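Side-chain contacts in putative periplasmic protein (Bacteroides vulgatus ATCC 8482, PDB 3DUE), which is of unknown function but belongs to a superfamily of PepSY-like bacterial periplasmic proteins with a possible inhibitory role: residues 8-13 against 28-33; 34-39 against 43-48; 79-84 against 92-97; 104-109 against 114-119. All blocks are in the same frame, centred on the assembly; numbering follows the deposited sequence.

Overall arrangement
One antiparallel sheet, whose strands lie side by side in the order they follow in the chain, carries all four contacts. Contacts 1 and 2 share strand 30-38, lie about 11 Å apart between centres and touch through Ala-31, Met-32 and Ile-47. Contacts 3 and 4 are closer still, about 8 Å between centres, and meet where strand 94-99 pairs with strand 103-108. The two groups fall on opposite sides of the chain's centre; contacts 2 and 3 come no nearer than about 10 Å between nearest atoms. Each contact closes before the next opens, so the PepSY-like fold is built from local pairings, strand to neighbouring strand and helix onto sheet.

Contact 1 (8-13 against 28-33); sequences IQVNQL and NKVAMA
An edge of the antiparallel sheet begins where Ile-8, just past the short strand 6-7, meets Ala-33 of strand 30-38. Ile-8 N donates to Ala-33 O across 2.9 Å in a nearly straight bond. The return link is indirect: a water gives a hydrogen bond to Ile-8 O (2.8 Å) and accepts one from Ala-33 N (3.0 Å), bridging the two backbones where they part. Beside it, the CG1 branch of Ile-8, held between its backbone N and carbonyl carbon (chi1 66°), lies 3.8 Å from Ala-33 CB.

Further on, the chain leaves the sheet in a 3-10 turn, residues 10-12. There Val-10 CG2 meets Val-30 CG2 at 3.6 Å, one methyl branch against another at the partly exposed margin. The turn is secured from within: Gln-12, its chain extended at chi2, reaches Gln-9 N with OE1, which takes the N-H on an in-plane lone pair at 3.0 Å. Ile-8 and Leu-13 also pack on Tyr-44. Between Val-30 and Ala-33, Ala-31 and Met-32 both face Ile-47, which makes this part of strand 30-38 a classic beta bulge.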
loop_
_atom_site.group_PDB
_atom_site.type_symbol
_atom_site.label_atom_id
_atom_site.label_comp_id
_atom_site.label_asym_id
_atom_site.label_seq_id
_atom_site.Cartn_x
_atom_site.Cartn_y
_atom_site.Cartn_z
ATOM N N ILE A 8 -0.127 -16.761 8.142
ATOM C CA ILE A 8 1.292 -16.841 8.245
ATOM C C ILE A 8 1.780 -15.958 9.380
ATOM O O ILE A 8 1.054 -15.104 9.883
ATOM C CB ILE A 8 2.021 -16.416 6.928
ATOM C CG1 ILE A 8 1.795 -14.910 6.633
ATOM C CG2 ILE A 8 1.631 -17.344 5.769
ATOM C CD1 ILE A 8 2.707 -14.346 5.527
ATOM N N GLN A 9 3.016 -16.236 9.774
ATOM C CA GLN A 9 3.752 -15.438 10.739
ATOM C C GLN A 9 4.557 -14.439 9.921
ATOM O O GLN A 9 4.816 -14.671 8.743
ATOM C CB GLN A 9 4.687 -16.316 11.570
ATOM C CG GLN A 9 3.949 -17.345 12.469
ATOM C CD GLN A 9 3.292 -16.656 13.639
ATOM O OE1 GLN A 9 3.892 -15.758 14.219
ATOM N NE2 GLN A 9 2.062 -17.048 13.988
ATOM N N VAL A 10 4.950 -13.344 10.564
ATOM C CA VAL A 10 5.772 -12.290 9.961
ATOM C C VAL A 10 7.073 -12.838 9.395
ATOM O O VAL A 10 7.476 -12.448 8.280
ATOM C CB VAL A 10 6.052 -11.097 10.963
ATOM C CG1 VAL A 10 7.118 -10.109 10.437
ATOM C CG2 VAL A 10 4.774 -10.339 11.309
ATOM N N ASN A 11 7.718 -13.765 10.089
ATOM C CA ASN A 11 8.960 -14.325 9.551
ATOM C C ASN A 11 8.790 -15.191 8.304
ATOM O O ASN A 11 9.771 -15.660 7.761
ATOM C CB ASN A 11 9.769 -15.059 10.611
ATOM C CG ASN A 11 9.077 -16.272 11.139
ATOM O OD1 ASN A 11 8.096 -16.793 10.567
ATOM N ND2 ASN A 11 9.607 -16.770 12.236
ATOM N N GLN A 12 7.558 -15.435 7.876
ATOM C CA GLN A 12 7.276 -16.138 6.624
ATOM C C GLN A 12 7.065 -15.170 5.435
ATOM O O GLN A 12 6.854 -15.600 4.301
ATOM C CB GLN A 12 6.091 -17.079 6.760
ATOM C CG GLN A 12 6.342 -18.212 7.748
ATOM C CD GLN A 12 5.131 -19.102 7.938
ATOM O OE1 GLN A 12 4.142 -18.697 8.546
ATOM N NE2 GLN A 12 5.215 -20.339 7.438
ATOM N N LEU A 13 7.086 -13.869 5.688
ATOM C CA LEU A 13 7.033 -12.889 4.597
ATOM C C LEU A 13 8.399 -12.785 3.916
ATOM O O LEU A 13 9.444 -12.963 4.575
ATOM C CB LEU A 13 6.666 -11.505 5.191
ATOM C CG LEU A 13 5.323 -11.217 5.832
ATOM C CD1 LEU A 13 5.384 -9.943 6.762
ATOM C CD2 LEU A 13 4.206 -11.081 4.809
ATOM N N ASN A 28 3.890 -0.386 15.032
ATOM C CA ASN A 28 2.590 -1.031 14.871
ATOM C C ASN A 28 2.737 -2.482 15.299
ATOM O O ASN A 28 3.830 -3.053 15.211
ATOM C CB ASN A 28 2.105 -1.012 13.429
ATOM C CG ASN A 28 1.741 0.382 12.933
ATOM O OD1 ASN A 28 2.577 1.270 12.882
ATOM N ND2 ASN A 28 0.499 0.551 12.500
ATOM N N LYS A 29 1.645 -3.068 15.768
ATOM C CA LYS A 29 1.604 -4.463 16.162
ATOM C C LYS A 29 0.860 -5.210 15.076
ATOM O O LYS A 29 -0.199 -4.783 14.669
ATOM C CB LYS A 29 0.870 -4.642 17.508
ATOM C CG LYS A 29 1.581 -4.028 18.694
ATOM N N VAL A 30 1.401 -6.316 14.579
ATOM C CA VAL A 30 0.665 -7.112 13.573
ATOM C C VAL A 30 -0.535 -7.824 14.203
ATOM O O VAL A 30 -0.371 -8.571 15.189
ATOM C CB VAL A 30 1.607 -8.159 12.880
ATOM C CG1 VAL A 30 0.819 -9.108 11.954
ATOM C CG2 VAL A 30 2.728 -7.425 12.081
ATOM N N ALA A 31 -1.729 -7.636 13.636
ATOM C CA ALA A 31 -2.948 -8.295 14.108
ATOM C C ALA A 31 -3.104 -9.638 13.402
ATOM O O ALA A 31 -3.537 -10.612 14.005
ATOM C CB ALA A 31 -4.191 -7.449 13.853
HETATM N N MSE A 32 -2.782 -9.666 12.121
HETATM C CA MSE A 32 -2.946 -10.865 11.308
HETATM C C MSE A 32 -2.210 -10.739 10.009
HETATM O O MSE A 32 -2.041 -9.650 9.507
HETATM C CB MSE A 32 -4.424 -11.122 11.073
HETATM C CG MSE A 32 -5.156 -9.966 10.488
HETATM SE SE MSE A 32 -7.058 -10.223 10.502
HETATM C CE MSE A 32 -7.436 -10.128 12.426
ATOM N N ALA A 33 -1.749 -11.878 9.495
ATOM C CA ALA A 33 -1.028 -11.938 8.243
ATOM C C ALA A 33 -1.407 -13.220 7.530
ATOM O O ALA A 33 -1.610 -14.260 8.174
ATOM C CB ALA A 33 0.492 -11.877 8.473
HETATM O O HOH W 1 -0.978 -14.026 11.497
#

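Contact 2 (34-39 against 43-48); sequences KMETDW and SYDVIF
Met-35 and Tyr-44 face each other as a non-hydrogen-bonded pair. Met-35, a selenomethionine, is modelled in two conformers, and its side-chain contacts are provisional because they hold for one of them. In that conformer the two side chains run side by side in the same direction, with Met-35 CG 3.6 Å from Tyr-44 CE1 and SE in an oblique Met-aromatic approach to the ring.

On the other side of the sheet Lys-34, Glu-36, Ser-43 and Asp-45 gather. Lys-34 extends past Asp-45, its CE 3.8 Å from Asp-45 OD1, and its NZ ends in a salt bridge with Glu-36 OE2 (2.8 Å), met on the anti side of the carboxylate. Glu-36 CG, set beside the backbone N by chi1 (-74°), lies 3.5 Å from Asp-45 OD1; the bend at chi2 (-85°) then carries the carboxylate to the lysine. The lysine charge probably eases the nearness of the two carboxylates. Ser-43 OG rests against Glu-36 CB.

Behind these groups, two hydrogen-bonded pairs fix the register. Lys-34 and Asp-45 exchange both backbone bonds, as do Glu-36 and Ser-43, with Glu-36 N to Ser-43 O the shortest of the four at 2.7 Å. This hairpin continues outward on both flanks: Met-35 pairs with Lys-6, Tyr-44 with Phe-56 of strand 53-56, and Asp-45 OD2 forms a salt bridge with Lys-53.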
loop_
_atom_site.group_PDB
_atom_site.type_symbol
_atom_site.label_atom_id
_atom_site.label_comp_id
_atom_site.label_asym_id
_atom_site.label_seq_id
_atom_site.Cartn_x
_atom_site.Cartn_y
_atom_site.Cartn_z
ATOM N N LYS A 34 -1.468 -13.131 6.204
ATOM C CA LYS A 34 -1.809 -14.261 5.364
ATOM C C LYS A 34 -1.126 -14.194 4.012
ATOM O O LYS A 34 -0.609 -13.156 3.581
ATOM C CB LYS A 34 -3.341 -14.353 5.109
ATOM C CG LYS A 34 -3.896 -13.193 4.284
ATOM C CD LYS A 34 -5.394 -13.289 4.008
ATOM C CE LYS A 34 -5.851 -11.984 3.281
ATOM N NZ LYS A 34 -7.328 -11.925 2.981
HETATM N N MSE A 35 -1.118 -15.349 3.369
HETATM C CA MSE A 35 -0.639 -15.460 2.012
HETATM C C MSE A 35 -1.851 -15.820 1.169
HETATM O O MSE A 35 -2.648 -16.643 1.578
HETATM C CB MSE A 35 0.430 -16.537 1.888
HETATM C CG MSE A 35 0.997 -16.606 0.499
HETATM SE SE MSE A 35 2.197 -18.103 0.286
HETATM C CE MSE A 35 0.979 -19.575 0.958
ATOM N N GLU A 36 -1.978 -15.168 0.007
ATOM C CA GLU A 36 -3.080 -15.357 -0.943
ATOM C C GLU A 36 -2.507 -15.869 -2.276
ATOM O O GLU A 36 -1.338 -15.668 -2.561
ATOM C CB GLU A 36 -3.793 -14.009 -1.235
ATOM C CG GLU A 36 -4.706 -13.409 -0.175
ATOM C CD GLU A 36 -6.165 -13.906 -0.139
ATOM O OE1 GLU A 36 -6.525 -14.934 -0.807
ATOM O OE2 GLU A 36 -6.970 -13.242 0.586
ATOM N N THR A 37 -3.342 -16.552 -3.075
ATOM C CA THR A 37 -2.931 -16.961 -4.379
ATOM C C THR A 37 -3.979 -16.523 -5.394
ATOM O O THR A 37 -5.176 -16.486 -5.093
ATOM C CB THR A 37 -2.757 -18.479 -4.463
ATOM O OG1 THR A 37 -4.031 -19.108 -4.304
ATOM C CG2 THR A 37 -1.790 -18.967 -3.404
ATOM N N ASP A 38 -3.506 -16.202 -6.593
ATOM C CA ASP A 38 -4.334 -15.828 -7.736
ATOM C C ASP A 38 -3.648 -16.510 -8.920
ATOM O O ASP A 38 -2.650 -15.997 -9.378
ATOM C CB ASP A 38 -4.294 -14.312 -7.891
ATOM C CG ASP A 38 -5.216 -13.790 -8.962
ATOM O OD1 ASP A 38 -6.038 -14.531 -9.555
ATOM O OD2 ASP A 38 -5.087 -12.584 -9.240
ATOM N N TRP A 39 -4.209 -17.605 -9.433
ATOM C CA TRP A 39 -3.552 -18.439 -10.431
ATOM C C TRP A 39 -2.182 -18.734 -9.822
ATOM O O TRP A 39 -2.138 -19.203 -8.684
ATOM C CB TRP A 39 -3.510 -17.788 -11.814
ATOM C CG TRP A 39 -4.885 -17.753 -12.410
ATOM C CD1 TRP A 39 -5.806 -16.764 -12.228
ATOM C CD2 TRP A 39 -5.516 -18.751 -13.203
ATOM N NE1 TRP A 39 -6.953 -17.071 -12.889
ATOM C CE2 TRP A 39 -6.811 -18.285 -13.498
ATOM C CE3 TRP A 39 -5.104 -19.973 -13.755
ATOM C CZ2 TRP A 39 -7.709 -19.009 -14.286
ATOM C CZ3 TRP A 39 -5.998 -20.706 -14.529
ATOM C CH2 TRP A 39 -7.287 -20.213 -14.806
ATOM N N SER A 43 0.536 -13.440 -3.148
ATOM C CA SER A 43 0.547 -12.148 -2.509
ATOM C C SER A 43 0.461 -12.370 -0.996
ATOM O O SER A 43 0.051 -13.434 -0.531
ATOM C CB SER A 43 -0.547 -11.233 -3.012
ATOM O OG SER A 43 -1.825 -11.776 -2.769
ATOM N N TYR A 44 0.865 -11.349 -0.254
ATOM C CA TYR A 44 0.907 -11.395 1.191
ATOM C C TYR A 44 0.130 -10.193 1.725
ATOM O O TYR A 44 0.201 -9.133 1.114
ATOM C CB TYR A 44 2.375 -11.309 1.628
ATOM C CG TYR A 44 3.190 -12.464 1.130
ATOM C CD1 TYR A 44 3.250 -13.649 1.858
ATOM C CD2 TYR A 44 3.899 -12.384 -0.070
ATOM C CE1 TYR A 44 3.959 -14.699 1.405
ATOM C CE2 TYR A 44 4.644 -13.437 -0.528
ATOM C CZ TYR A 44 4.655 -14.604 0.213
ATOM O OH TYR A 44 5.404 -15.683 -0.185
ATOM N N ASP A 45 -0.637 -10.381 2.788
ATOM C CA ASP A 45 -1.412 -9.281 3.399
ATOM C C ASP A 45 -1.129 -9.240 4.876
ATOM O O ASP A 45 -0.977 -10.295 5.495
ATOM C CB ASP A 45 -2.901 -9.414 3.140
ATOM C CG ASP A 45 -3.232 -9.389 1.633
ATOM O OD1 ASP A 45 -3.168 -10.448 1.007
ATOM O OD2 ASP A 45 -3.571 -8.301 1.088
ATOM N N VAL A 46 -0.951 -8.023 5.399
ATOM C CA VAL A 46 -0.697 -7.775 6.811
ATOM C C VAL A 46 -1.626 -6.662 7.292
ATOM O O VAL A 46 -1.762 -5.634 6.610
ATOM C CB VAL A 46 0.763 -7.358 7.056
ATOM C CG1 VAL A 46 0.979 -6.981 8.500
ATOM C CG2 VAL A 46 1.667 -8.504 6.687
ATOM N N ILE A 47 -2.327 -6.904 8.399
ATOM C CA ILE A 47 -3.158 -5.886 9.025
ATOM C C ILE A 47 -2.626 -5.702 10.406
ATOM O O ILE A 47 -2.356 -6.695 11.130
ATOM C CB ILE A 47 -4.680 -6.196 9.090
ATOM C CG1 ILE A 47 -5.219 -6.529 7.700
ATOM C CG2 ILE A 47 -5.404 -4.970 9.679
ATOM C CD1 ILE A 47 -6.687 -6.993 7.652
ATOM N N PHE A 48 -2.444 -4.432 10.759
ATOM C CA PHE A 48 -1.977 -4.053 12.083
ATOM C C PHE A 48 -3.162 -3.908 13.029
ATOM O O PHE A 48 -4.352 -3.865 12.618
ATOM C CB PHE A 48 -1.156 -2.755 12.058
ATOM C CG PHE A 48 0.056 -2.808 11.152
ATOM C CD1 PHE A 48 1.143 -3.633 11.458
ATOM C CD2 PHE A 48 0.134 -2.002 10.026
ATOM C CE1 PHE A 48 2.255 -3.685 10.636
ATOM C CE2 PHE A 48 1.228 -2.061 9.186
ATOM C CZ PHE A 48 2.315 -2.874 9.505
#

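Contact 3 (79-84 against 92-97); sequences DAIKKY and AKMLKI
Met-94, a selenomethionine, is the first residue of 92-97 to touch the helix, and it does so with the last atom of its side chain. From the backbone N through SE the chain is extended (chi1 -165°, chi2 175°) toward helix 79-88, and a turn about the CG-SE bond swings the methyl round. Its CE comes to 4.3 Å from Ile-81 CG2, a loose apolar contact of methyl with methyl.

The next two residues, Leu-95 and Lys-96, both stand opposite Lys-107 and form a classic beta bulge. The extra residue sets the spacing along the strand, so that Met-94 and Ile-97, three positions apart, both turn their side chains toward the helix. A regular strand would alternate and place residues three apart on opposite faces.

Ile-97 then completes the contact. Its CG1 lies anti to the backbone N (chi1 -175°), the arm runs on extended, and CD1 ends 4.5 Å from Ile-81 CD1. Ile-81 therefore serves both strand residues with different branches, CG2 for Met-94 and CD1 for Ile-97. The backbones remain well apart, the CA atoms of Ile-81 and Ile-97 being 10.2 Å from each other, and no hydrogen bond crosses: only side-chain methyls meet across the two segments.

The contact is buried between helix 79-88 and the sheet. Ile-81 also packs on Tyr-104 and Val-106 of strand 103-108 and on Phe-120 of a loop, while Ile-97 also touches Val-106 and, on the neighbouring strand 62-66, Trp-62 and Val-65.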
loop_
_atom_site.group_PDB
_atom_site.type_symbol
_atom_site.label_atom_id
_atom_site.label_comp_id
_atom_site.label_asym_id
_atom_site.label_seq_id
_atom_site.Cartn_x
_atom_site.Cartn_y
_atom_site.Cartn_z
ATOM N N ASP A 79 8.302 10.436 -5.257
ATOM C CA ASP A 79 8.415 11.895 -5.262
ATOM C C ASP A 79 7.489 12.622 -6.226
ATOM O O ASP A 79 6.933 13.661 -5.875
ATOM C CB ASP A 79 9.864 12.330 -5.533
ATOM C CG ASP A 79 10.685 12.456 -4.259
ATOM O OD1 ASP A 79 10.378 11.799 -3.231
ATOM O OD2 ASP A 79 11.646 13.246 -4.276
ATOM N N ALA A 80 7.348 12.104 -7.448
ATOM C CA ALA A 80 6.480 12.739 -8.451
ATOM C C ALA A 80 5.036 12.875 -7.950
ATOM O O ALA A 80 4.346 13.874 -8.197
ATOM C CB ALA A 80 6.520 11.938 -9.762
ATOM N N ILE A 81 4.584 11.853 -7.243
ATOM C CA ILE A 81 3.229 11.827 -6.691
ATOM C C ILE A 81 3.127 12.780 -5.510
ATOM O O ILE A 81 2.175 13.550 -5.407
ATOM C CB ILE A 81 2.843 10.395 -6.291
ATOM C CG1 ILE A 81 2.704 9.504 -7.566
ATOM C CG2 ILE A 81 1.568 10.434 -5.422
ATOM C CD1 ILE A 81 2.424 8.086 -7.338
ATOM N N LYS A 82 4.085 12.717 -4.595
ATOM C CA LYS A 82 4.104 13.667 -3.481
ATOM C C LYS A 82 4.018 15.093 -3.947
ATOM O O LYS A 82 3.253 15.891 -3.422
ATOM C CB LYS A 82 5.372 13.505 -2.646
ATOM C CG LYS A 82 5.311 12.257 -1.817
ATOM C CD LYS A 82 6.281 12.277 -0.628
ATOM C CE LYS A 82 7.696 12.005 -1.018
ATOM N NZ LYS A 82 8.462 11.449 0.146
ATOM N N LYS A 83 4.842 15.419 -4.927
ATOM C CA LYS A 83 4.902 16.774 -5.490
ATOM C C LYS A 83 3.577 17.200 -6.123
ATOM O O LYS A 83 3.111 18.324 -5.954
ATOM C CB LYS A 83 6.032 16.825 -6.511
ATOM N N TYR A 84 2.938 16.285 -6.834
ATOM C CA TYR A 84 1.693 16.608 -7.491
ATOM C C TYR A 84 0.586 16.889 -6.462
ATOM O O TYR A 84 -0.143 17.863 -6.592
ATOM C CB TYR A 84 1.277 15.473 -8.429
ATOM C CG TYR A 84 0.015 15.768 -9.169
ATOM C CD1 TYR A 84 -1.233 15.484 -8.602
ATOM C CD2 TYR A 84 0.048 16.363 -10.419
ATOM C CE1 TYR A 84 -2.386 15.755 -9.268
ATOM C CE2 TYR A 84 -1.110 16.651 -11.072
ATOM C CZ TYR A 84 -2.320 16.335 -10.494
ATOM O OH TYR A 84 -3.468 16.624 -11.163
ATOM N N ALA A 92 -4.405 18.149 2.190
ATOM C CA ALA A 92 -4.876 16.782 2.279
ATOM C C ALA A 92 -3.730 15.879 2.696
ATOM O O ALA A 92 -2.545 16.220 2.530
ATOM C CB ALA A 92 -5.431 16.315 0.940
ATOM N N LYS A 93 -4.074 14.762 3.304
ATOM C CA LYS A 93 -3.085 13.746 3.569
ATOM C C LYS A 93 -3.499 12.528 2.744
ATOM O O LYS A 93 -4.644 12.408 2.299
ATOM C CB LYS A 93 -2.926 13.464 5.051
ATOM C CG LYS A 93 -4.101 12.823 5.735
ATOM C CD LYS A 93 -3.775 12.710 7.212
ATOM C CE LYS A 93 -4.823 11.991 7.998
ATOM N NZ LYS A 93 -4.374 11.833 9.396
HETATM N N MSE A 94 -2.521 11.688 2.443
HETATM C CA MSE A 94 -2.795 10.484 1.727
HETATM C C MSE A 94 -3.226 9.363 2.668
HETATM O O MSE A 94 -2.502 9.019 3.604
HETATM C CB MSE A 94 -1.562 10.033 0.988
HETATM C CG MSE A 94 -1.902 9.000 -0.055
HETATM SE SE MSE A 94 -0.286 8.614 -1.065
HETATM C CE MSE A 94 0.473 10.467 -1.255
ATOM N N LEU A 95 -4.378 8.768 2.379
ATOM C CA LEU A 95 -4.902 7.670 3.201
ATOM C C LEU A 95 -4.527 6.311 2.619
ATOM O O LEU A 95 -4.297 5.340 3.369
ATOM C CB LEU A 95 -6.424 7.760 3.375
ATOM C CG LEU A 95 -6.902 8.991 4.163
ATOM C CD1 LEU A 95 -8.401 8.873 4.446
ATOM C CD2 LEU A 95 -6.105 9.135 5.476
ATOM N N LYS A 96 -4.414 6.253 1.297
ATOM C CA LYS A 96 -4.145 4.989 0.634
ATOM C C LYS A 96 -3.408 5.110 -0.722
ATOM O O LYS A 96 -3.612 6.028 -1.491
ATOM C CB LYS A 96 -5.468 4.259 0.461
ATOM C CG LYS A 96 -5.357 2.888 -0.153
ATOM C CD LYS A 96 -6.752 2.293 -0.258
ATOM C CE LYS A 96 -6.816 1.064 -1.148
ATOM N NZ LYS A 96 -8.277 0.531 -1.149
ATOM N N ILE A 97 -2.505 4.179 -0.978
ATOM C CA ILE A 97 -1.838 4.100 -2.267
ATOM C C ILE A 97 -1.795 2.625 -2.652
ATOM O O ILE A 97 -1.610 1.768 -1.784
ATOM C CB ILE A 97 -0.463 4.784 -2.250
ATOM C CG1 ILE A 97 0.150 4.786 -3.657
ATOM C CG2 ILE A 97 0.478 4.166 -1.176
ATOM C CD1 ILE A 97 1.388 5.602 -3.750
#

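Contact 4 (104-109 against 114-119); sequences YEVKLS and IKFDMQ
Backbone hydrogen bonds join Tyr-104 to Phe-116 and Val-106 to Ile-114, two reciprocal pairs. Tyr-104 N to Phe-116 O spans 2.7 Å. The second pair is closed by Val-106 N to Ile-114 O, likewise 2.7 Å.

Aromatic contacts come next. Met-118, a selenomethionine, bends twice so that its CE lies over one face of the Tyr-104 ring, 3.7 Å from the centroid, a CH-pi contact displaced toward the rim. Its SE approaches the same ring obliquely in a Met-aromatic contact. Phe-116 receives Val-106 CG2 at its edge, 3.9 Å from CE1; within its own strand, Ile-114 CG2 lies over one face of the Phe-116 ring, toward the rim.

Among aliphatic groups, Leu-108 CD1 meets Ile-114 CD1 at 4.0 Å. All these side chains except Met-118 lie on the sheet face turned to helix 79-88, where Ile-81 touches Tyr-104, Val-106 and Phe-116.

A water links Tyr-104 OH (2.7 Å) with Met-118 O (2.8 Å), tying the phenol to the chain beyond the strand. There Asp-117 OD1 accepts from Gln-119 N, an Asx turn leading to strand 122-126. Together these features describe an antiparallel beta hairpin with one apolar face covered by a helix.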
loop_
_atom_site.group_PDB
_atom_site.type_symbol
_atom_site.label_atom_id
_atom_site.label_comp_id
_atom_site.label_asym_id
_atom_site.label_seq_id
_atom_site.Cartn_x
_atom_site.Cartn_y
_atom_site.Cartn_z
ATOM N N TYR A 104 -0.542 3.604 -10.491
ATOM C CA TYR A 104 -0.672 3.845 -9.076
ATOM C C TYR A 104 -2.069 4.461 -8.925
ATOM O O TYR A 104 -2.572 5.127 -9.833
ATOM C CB TYR A 104 0.338 4.872 -8.542
ATOM C CG TYR A 104 1.803 4.592 -8.711
ATOM C CD1 TYR A 104 2.460 4.985 -9.862
ATOM C CD2 TYR A 104 2.562 4.025 -7.682
ATOM C CE1 TYR A 104 3.801 4.784 -10.015
ATOM C CE2 TYR A 104 3.924 3.797 -7.847
ATOM C CZ TYR A 104 4.526 4.200 -9.019
ATOM O OH TYR A 104 5.886 4.027 -9.252
ATOM N N GLU A 105 -2.722 4.178 -7.811
ATOM C CA GLU A 105 -3.989 4.810 -7.464
ATOM C C GLU A 105 -3.796 5.399 -6.068
ATOM O O GLU A 105 -3.422 4.695 -5.165
ATOM C CB GLU A 105 -5.151 3.818 -7.448
ATOM C CG GLU A 105 -5.355 3.156 -8.820
ATOM C CD GLU A 105 -6.711 2.497 -9.029
ATOM O OE1 GLU A 105 -7.592 2.598 -8.130
ATOM O OE2 GLU A 105 -6.909 1.914 -10.148
ATOM N N VAL A 106 -4.082 6.668 -5.908
ATOM C CA VAL A 106 -3.884 7.366 -4.656
ATOM C C VAL A 106 -5.219 7.869 -4.106
ATOM O O VAL A 106 -5.996 8.461 -4.853
ATOM C CB VAL A 106 -2.960 8.566 -4.938
ATOM C CG1 VAL A 106 -3.053 9.566 -3.852
ATOM C CG2 VAL A 106 -1.520 8.058 -5.215
ATOM N N LYS A 107 -5.482 7.660 -2.814
ATOM C CA LYS A 107 -6.703 8.182 -2.199
ATOM C C LYS A 107 -6.368 9.158 -1.087
ATOM O O LYS A 107 -5.645 8.823 -0.171
ATOM C CB LYS A 107 -7.623 7.077 -1.703
ATOM C CG LYS A 107 -8.418 6.358 -2.858
ATOM N N LEU A 108 -6.931 10.366 -1.169
ATOM C CA LEU A 108 -6.617 11.442 -0.233
ATOM C C LEU A 108 -7.739 11.637 0.787
ATOM O O LEU A 108 -8.914 11.329 0.494
ATOM C CB LEU A 108 -6.360 12.756 -0.984
ATOM C CG LEU A 108 -5.308 12.750 -2.126
ATOM C CD1 LEU A 108 -5.167 14.123 -2.736
ATOM C CD2 LEU A 108 -3.980 12.256 -1.604
ATOM N N SER A 109 -7.379 12.254 1.919
ATOM C CA SER A 109 -8.314 12.495 3.029
ATOM C C SER A 109 -9.490 13.343 2.625
ATOM O O SER A 109 -10.533 13.271 3.253
ATOM C CB SER A 109 -7.608 13.155 4.228
ATOM O OG SER A 109 -6.908 14.331 3.836
ATOM N N ILE A 114 -6.770 9.732 -7.391
ATOM C CA ILE A 114 -5.979 10.050 -8.544
ATOM C C ILE A 114 -5.199 8.801 -9.016
ATOM O O ILE A 114 -4.554 8.095 -8.204
ATOM C CB ILE A 114 -4.949 11.173 -8.209
ATOM C CG1 ILE A 114 -5.631 12.383 -7.531
ATOM C CG2 ILE A 114 -4.173 11.582 -9.484
ATOM C CD1 ILE A 114 -4.719 13.154 -6.615
ATOM N N LYS A 115 -5.274 8.556 -10.327
ATOM C CA LYS A 115 -4.582 7.478 -10.988
ATOM C C LYS A 115 -3.418 8.035 -11.805
ATOM O O LYS A 115 -3.599 8.921 -12.647
ATOM C CB LYS A 115 -5.524 6.750 -11.941
ATOM C CG LYS A 115 -4.924 5.492 -12.561
ATOM C CD LYS A 115 -5.881 4.933 -13.644
ATOM C CE LYS A 115 -5.456 3.543 -14.141
ATOM N NZ LYS A 115 -6.286 3.104 -15.343
ATOM N N PHE A 116 -2.238 7.478 -11.589
ATOM C CA PHE A 116 -1.041 7.862 -12.321
ATOM C C PHE A 116 -0.523 6.611 -13.019
ATOM O O PHE A 116 -0.592 5.526 -12.425
ATOM C CB PHE A 116 0.081 8.247 -11.361
ATOM C CG PHE A 116 -0.199 9.413 -10.452
ATOM C CD1 PHE A 116 -0.808 9.228 -9.187
ATOM C CD2 PHE A 116 0.243 10.672 -10.786
ATOM C CE1 PHE A 116 -1.004 10.315 -8.332
ATOM C CE2 PHE A 116 0.039 11.770 -9.919
ATOM C CZ PHE A 116 -0.582 11.582 -8.702
ATOM N N ASP A 117 0.040 6.747 -14.224
ATOM C CA ASP A 117 0.719 5.601 -14.868
ATOM C C ASP A 117 2.133 5.554 -14.285
ATOM O O ASP A 117 2.473 6.359 -13.431
ATOM C CB ASP A 117 0.702 5.667 -16.404
ATOM C CG ASP A 117 1.461 6.848 -16.970
ATOM O OD1 ASP A 117 2.268 7.452 -16.226
ATOM O OD2 ASP A 117 1.275 7.156 -18.178
HETATM N N MSE A 118 2.976 4.640 -14.770
HETATM C CA MSE A 118 4.332 4.466 -14.188
HETATM C C MSE A 118 5.267 5.646 -14.413
HETATM O O MSE A 118 6.299 5.799 -13.732
HETATM C CB MSE A 118 4.972 3.187 -14.725
HETATM C CG MSE A 118 4.373 1.893 -14.192
HETATM SE SE MSE A 118 4.681 1.695 -12.299
HETATM C CE MSE A 118 2.908 1.867 -11.583
ATOM N N GLN A 119 4.895 6.484 -15.366
ATOM C CA GLN A 119 5.661 7.689 -15.664
ATOM C C GLN A 119 5.036 8.897 -14.994
ATOM O O GLN A 119 5.449 10.037 -15.214
ATOM C CB GLN A 119 5.792 7.882 -17.176
ATOM C CG GLN A 119 6.590 6.769 -17.810
ATOM C CD GLN A 119 8.020 6.682 -17.273
ATOM O OE1 GLN A 119 8.761 7.686 -17.211
ATOM N NE2 GLN A 119 8.422 5.466 -16.899
HETATM O O HOH W 2 7.282 4.487 -11.517
#